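Local coordinates for period circadian protein homolog 2 (Mus musculus, PDB 3GDI) that probably works in the mammalian circadian clock as a PERIOD-family transcription regulator whose tandem PAS domains mediate protein interactions, at residues A[153-159]-A[272-278]; A[186-190]-A[234-238]. All blocks are in the same frame, centred on the assembly; numbering follows the deposited sequence.

Interaction 1: residues A[153-159]-A[272-278]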
loop_
_atom_site.group_PDB
_atom_site.type_symbol
_atom_site.label_atom_id
_atom_site.label_comp_id
_atom_site.label_asym_id
_atom_site.label_seq_id
_atom_site.Cartn_x
_atom_site.Cartn_y
_atom_site.Cartn_z
ATOM N N SER A 153 18.737 -3.760 16.719
ATOM C CA SER A 153 19.563 -3.591 15.543
ATOM C C SER A 153 20.305 -4.894 15.286
ATOM O O SER A 153 20.988 -5.405 16.169
ATOM C CB SER A 153 20.566 -2.475 15.776
ATOM O OG SER A 153 21.567 -2.508 14.784
ATOM N N GLY A 154 20.171 -5.436 14.080
ATOM C CA GLY A 154 20.848 -6.681 13.759
ATOM C C GLY A 154 22.365 -6.581 13.712
ATOM O O GLY A 154 23.043 -7.568 13.430
ATOM N N TYR A 155 22.904 -5.397 13.984
ATOM C CA TYR A 155 24.348 -5.197 13.963
ATOM C C TYR A 155 24.937 -5.130 15.373
ATOM O O TYR A 155 26.082 -4.714 15.557
ATOM C CB TYR A 155 24.704 -3.917 13.199
ATOM C CG TYR A 155 24.116 -3.858 11.811
ATOM C CD1 TYR A 155 23.032 -3.025 11.524
ATOM C CD2 TYR A 155 24.618 -4.660 10.790
ATOM C CE1 TYR A 155 22.465 -2.998 10.250
ATOM C CE2 TYR A 155 24.054 -4.643 9.513
ATOM C CZ TYR A 155 22.982 -3.812 9.253
ATOM O OH TYR A 155 22.432 -3.801 7.999
ATOM N N GLU A 156 24.155 -5.534 16.369
ATOM C CA GLU A 156 24.634 -5.517 17.746
ATOM C C GLU A 156 24.118 -6.722 18.539
ATOM O O GLU A 156 22.958 -7.117 18.413
ATOM C CB GLU A 156 24.229 -4.207 18.431
ATOM C CG GLU A 156 22.750 -4.069 18.727
ATOM C CD GLU A 156 22.392 -2.697 19.262
ATOM O OE1 GLU A 156 21.250 -2.525 19.742
ATOM O OE2 GLU A 156 23.246 -1.786 19.198
ATOM N N ALA A 157 25.001 -7.307 19.343
ATOM C CA ALA A 157 24.678 -8.470 20.166
ATOM C C ALA A 157 23.217 -8.496 20.597
ATOM O O ALA A 157 22.757 -7.584 21.281
ATOM C CB ALA A 157 25.576 -8.493 21.398
ATOM N N PRO A 158 22.469 -9.540 20.203
ATOM C CA PRO A 158 22.893 -10.682 19.376
ATOM C C PRO A 158 22.957 -10.297 17.896
ATOM O O PRO A 158 21.923 -10.052 17.267
ATOM C CB PRO A 158 21.803 -11.728 19.635
ATOM C CG PRO A 158 21.190 -11.302 20.953
ATOM C CD PRO A 158 21.156 -9.809 20.811
ATOM N N ARG A 159 24.164 -10.250 17.341
ATOM C CA ARG A 159 24.331 -9.872 15.944
ATOM C C ARG A 159 23.831 -10.915 14.965
ATOM O O ARG A 159 24.197 -12.089 15.045
ATOM C CB ARG A 159 25.796 -9.569 15.632
ATOM C CG ARG A 159 26.352 -8.364 16.356
ATOM C CD ARG A 159 27.730 -8.014 15.823
ATOM N NE ARG A 159 28.334 -6.888 16.532
ATOM C CZ ARG A 159 28.776 -6.939 17.786
ATOM N NH1 ARG A 159 28.687 -8.066 18.481
ATOM N NH2 ARG A 159 29.309 -5.860 18.347
ATOM N N PRO A 272 26.748 -0.906 8.828
ATOM C CA PRO A 272 27.148 0.482 9.084
ATOM C C PRO A 272 28.286 0.610 10.102
ATOM O O PRO A 272 28.644 -0.359 10.774
ATOM C CB PRO A 272 25.855 1.115 9.585
ATOM C CG PRO A 272 25.266 0.011 10.408
ATOM C CD PRO A 272 25.496 -1.229 9.542
ATOM N N LEU A 273 28.847 1.810 10.216
ATOM C CA LEU A 273 29.935 2.047 11.152
ATOM C C LEU A 273 29.385 2.088 12.578
ATOM O O LEU A 273 30.043 1.635 13.510
ATOM C CB LEU A 273 30.638 3.363 10.814
ATOM C CG LEU A 273 32.061 3.551 11.347
ATOM C CD1 LEU A 273 32.929 2.387 10.877
ATOM C CD2 LEU A 273 32.629 4.885 10.862
ATOM N N ASN A 274 28.180 2.635 12.734
ATOM C CA ASN A 274 27.502 2.724 14.030
ATOM C C ASN A 274 26.454 1.618 14.069
ATOM O O ASN A 274 25.496 1.637 13.296
ATOM C CB ASN A 274 26.805 4.073 14.189
ATOM C CG ASN A 274 25.985 4.162 15.475
ATOM O OD1 ASN A 274 25.134 5.042 15.624
ATOM N ND2 ASN A 274 26.247 3.252 16.413
ATOM N N GLU A 275 26.636 0.672 14.984
ATOM C CA GLU A 275 25.749 -0.475 15.121
ATOM C C GLU A 275 24.283 -0.226 15.459
ATOM O O GLU A 275 23.437 -1.056 15.133
ATOM C CB GLU A 275 26.339 -1.460 16.130
ATOM C CG GLU A 275 27.691 -1.999 15.709
ATOM C CD GLU A 275 28.281 -2.964 16.718
ATOM O OE1 GLU A 275 28.364 -2.604 17.918
ATOM O OE2 GLU A 275 28.666 -4.080 16.306
ATOM N N ASP A 276 23.965 0.881 16.121
ATOM C CA ASP A 276 22.560 1.147 16.442
ATOM C C ASP A 276 21.953 1.823 15.224
ATOM O O ASP A 276 22.075 3.037 15.037
ATOM C CB ASP A 276 22.419 2.066 17.653
ATOM C CG ASP A 276 20.985 2.157 18.138
ATOM O OD1 ASP A 276 20.068 2.158 17.286
ATOM O OD2 ASP A 276 20.771 2.234 19.367
ATOM N N VAL A 277 21.293 1.026 14.395
ATOM C CA VAL A 277 20.709 1.530 13.171
ATOM C C VAL A 277 19.420 2.338 13.371
ATOM O O VAL A 277 18.946 3.004 12.448
ATOM C CB VAL A 277 20.484 0.363 12.197
ATOM C CG1 VAL A 277 19.301 -0.474 12.638
ATOM C CG2 VAL A 277 20.330 0.889 10.799
ATOM N N PHE A 278 18.871 2.305 14.583
ATOM C CA PHE A 278 17.648 3.045 14.885
ATOM C C PHE A 278 17.891 4.474 15.364
ATOM O O PHE A 278 16.966 5.293 15.382
ATOM C CB PHE A 278 16.812 2.287 15.914
ATOM C CG PHE A 278 16.215 1.025 15.376
ATOM C CD1 PHE A 278 15.242 1.078 14.383
ATOM C CD2 PHE A 278 16.669 -0.216 15.809
ATOM C CE1 PHE A 278 14.731 -0.081 13.821
ATOM C CE2 PHE A 278 16.164 -1.381 15.255
ATOM C CZ PHE A 278 15.188 -1.313 14.252
#
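The linker between the two PAS sheets of the chain is pinned here, S153, Y155 and R159 meeting P272, E275 and V277 of the loop that follows the last strand of the second sheet. A type I turn from S153 to E156 brings Y155 round to face the other segment. P272 lies across the Y155 ring, its CD 3.4 Å from the ring centroid and only 4° off the normal, a CH-pi contact over the middle of the face, while V277 CB sits at the ring edge. Y155 OH hydrogen-bonds L187 O. On the outer side R159 meets E275 in a salt bridge gripped side-on: NE and NH2 both donate to OE2, each at 2.8 Å, with OE2 in the guanidinium plane and the carboxylate plane turned 39° from it. E275 OE2 also lies 2.8 Å from Y155 O, two acceptors whose repulsion the arginine presumably offsets. S153, with OG anti to its own N (chi1 166°), aims the hydroxyl at E275 O, although the modelled separation is too short to be trusted; the same OG accepts from Y155 N at 3.3 Å, an ST turn. D276 OD1 likewise accepts from F278 N, forming an Asx turn. In this tandem PAS fragment the contact fastens the interdomain linker to the loop leaving the last strand of the second PAS sheet.

Interaction 2: residues A[186-190]-A[234-238]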
loop_
_atom_site.group_PDB
_atom_site.type_symbol
_atom_site.label_atom_id
_atom_site.label_comp_id
_atom_site.label_asym_id
_atom_site.label_seq_id
_atom_site.Cartn_x
_atom_site.Cartn_y
_atom_site.Cartn_z
ATOM N N PRO A 186 15.257 -4.468 11.147
ATOM C CA PRO A 186 16.481 -4.608 11.941
ATOM C C PRO A 186 17.768 -4.281 11.170
ATOM O O PRO A 186 18.793 -3.954 11.770
ATOM C CB PRO A 186 16.441 -6.076 12.383
ATOM C CG PRO A 186 14.987 -6.373 12.421
ATOM C CD PRO A 186 14.486 -5.721 11.163
ATOM N N LEU A 187 17.735 -4.365 9.846
ATOM C CA LEU A 187 18.948 -4.080 9.081
ATOM C C LEU A 187 19.033 -2.648 8.555
ATOM O O LEU A 187 20.091 -2.217 8.105
ATOM C CB LEU A 187 19.076 -5.070 7.915
ATOM C CG LEU A 187 19.241 -6.553 8.274
ATOM C CD1 LEU A 187 19.050 -7.401 7.040
ATOM C CD2 LEU A 187 20.609 -6.795 8.879
ATOM N N LEU A 188 17.929 -1.902 8.627
ATOM C CA LEU A 188 17.921 -0.532 8.120
ATOM C C LEU A 188 17.636 0.552 9.143
ATOM O O LEU A 188 18.123 1.667 9.013
ATOM C CB LEU A 188 16.915 -0.406 6.976
ATOM C CG LEU A 188 17.192 -1.235 5.725
ATOM C CD1 LEU A 188 16.144 -0.890 4.697
ATOM C CD2 LEU A 188 18.596 -0.956 5.187
ATOM N N GLY A 189 16.846 0.237 10.158
ATOM C CA GLY A 189 16.523 1.246 11.153
ATOM C C GLY A 189 15.172 1.899 10.890
ATOM O O GLY A 189 14.589 2.519 11.786
ATOM N N TYR A 190 14.670 1.767 9.663
ATOM C CA TYR A 190 13.373 2.339 9.325
ATOM C C TYR A 190 12.277 1.325 9.569
ATOM O O TYR A 190 12.520 0.124 9.519
ATOM C CB TYR A 190 13.285 2.711 7.843
ATOM C CG TYR A 190 14.250 3.749 7.348
ATOM C CD1 TYR A 190 15.338 3.389 6.551
ATOM C CD2 TYR A 190 14.044 5.099 7.616
ATOM C CE1 TYR A 190 16.191 4.354 6.024
ATOM C CE2 TYR A 190 14.892 6.076 7.099
ATOM C CZ TYR A 190 15.959 5.699 6.303
ATOM O OH TYR A 190 16.779 6.668 5.764
ATOM N N PHE A 234 23.115 1.564 0.349
ATOM C CA PHE A 234 21.771 1.955 0.764
ATOM C C PHE A 234 21.846 2.699 2.106
ATOM O O PHE A 234 22.482 2.215 3.051
ATOM C CB PHE A 234 20.936 0.689 0.926
ATOM C CG PHE A 234 19.460 0.929 0.980
ATOM C CD1 PHE A 234 18.668 0.714 -0.155
ATOM C CD2 PHE A 234 18.850 1.346 2.159
ATOM C CE1 PHE A 234 17.284 0.911 -0.115
ATOM C CE2 PHE A 234 17.469 1.547 2.208
ATOM C CZ PHE A 234 16.684 1.328 1.069
ATOM N N ARG A 235 21.201 3.861 2.199
ATOM C CA ARG A 235 21.228 4.638 3.429
ATOM C C ARG A 235 20.302 4.107 4.519
ATOM O O ARG A 235 19.155 3.743 4.258
ATOM C CB ARG A 235 20.881 6.096 3.143
ATOM C CG ARG A 235 20.949 6.995 4.375
ATOM C CD ARG A 235 21.124 8.459 3.983
ATOM N NE ARG A 235 20.151 8.866 2.976
ATOM C CZ ARG A 235 18.845 8.966 3.198
ATOM N NH1 ARG A 235 18.029 9.335 2.220
ATOM N NH2 ARG A 235 18.359 8.712 4.407
ATOM N N THR A 236 20.801 4.068 5.748
ATOM C CA THR A 236 19.990 3.585 6.850
ATOM C C THR A 236 19.409 4.765 7.625
ATOM O O THR A 236 19.667 5.928 7.302
ATOM C CB THR A 236 20.803 2.695 7.815
ATOM O OG1 THR A 236 21.675 3.509 8.607
ATOM C CG2 THR A 236 21.637 1.689 7.032
ATOM N N ARG A 237 18.630 4.444 8.653
ATOM C CA ARG A 237 17.967 5.436 9.488
ATOM C C ARG A 237 18.946 6.401 10.151
ATOM O O ARG A 237 18.634 7.572 10.314
ATOM C CB ARG A 237 17.134 4.718 10.558
ATOM C CG ARG A 237 16.248 5.607 11.426
ATOM C CD ARG A 237 15.152 6.257 10.606
ATOM N NE ARG A 237 13.977 6.617 11.402
ATOM C CZ ARG A 237 13.994 7.416 12.469
ATOM N NH1 ARG A 237 15.132 7.953 12.895
ATOM N NH2 ARG A 237 12.861 7.684 13.110
ATOM N N ASN A 238 20.127 5.914 10.526
ATOM C CA ASN A 238 21.113 6.763 11.185
ATOM C C ASN A 238 22.019 7.534 10.224
ATOM O O ASN A 238 23.054 8.068 10.627
ATOM C CB ASN A 238 21.953 5.935 12.177
ATOM C CG ASN A 238 22.950 4.991 11.493
ATOM O OD1 ASN A 238 23.455 4.057 12.118
ATOM N ND2 ASN A 238 23.243 5.241 10.225
HETATM O O HOH W 1 18.519 8.617 6.920
#
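A buried contact inside the second PAS domain joins the end of helix 184-188 to the turn that leaves edge strand 227-235, with L188, G189 and Y190 fitted against F234, T236 and R237. One straight backbone bond ties them, R237 N to L188 O at 2.8 Å and 172°, so the last carbonyl of the helix is bound by the turn. G189 leaves the helix with positive phi (98°), and its CA comes so near R237 that a CB there would collide with R237 CB; glycine is required on both counts. On the strand side, L188 CD1 lies 3.7 Å from F234 CE2, the two side chains crossing at about a right angle.

Y190 swings its ring alongside the turn, CG anti to the carbonyl carbon. R237 covers one face: its CB is 4.2 Å from the centroid of the Y190 ring and nearly over the ring centre, a CH-pi contact, and a bend at chi2 brings R237 CD to 3.4 Å from Y190 CD2. R235 O lies in plane at the edge of the Y190 ring, 3.5 Å from Y190 CE1. At the far end of the ring a water hydrogen-bonds Y190 OH at 2.9 Å and donates to T236 O at 2.9 Å; its bond from R235 NH2 is weak. The R235 guanidinium, turned 78° from the phenol ring, has firmer partners in E286, by a salt bridge, and V202 O. T236 OG1 bonds E240 O across the same hairpin. L188, G189 and Y190 form the Leu-Gly-Tyr sequence familiar from many PAS domains, here closing a short helix against the hairpin at the edge of the antiparallel PAS sheet.

Overall arrangement
Interactions 1 and 2 lie side by side, their centres about 10 Å apart, and share a common boundary on helix 184-188. From the linker, the bond of Y155 OH to L187 O (2.8 Å) is joined by a second probable hydrogen bond, G154 N to P186 O at 3.1 Å, so the segment between the PAS sheets is tied directly to that helix. V277 touches T236 as well, linking the loop after the last strand to the hairpin turn. Interaction 2 is the more fully buried, interaction 1 only partly so. I242 of strand 241-252 packs against Y155, P272, L188 and T236, joining both contacts to the second sheet.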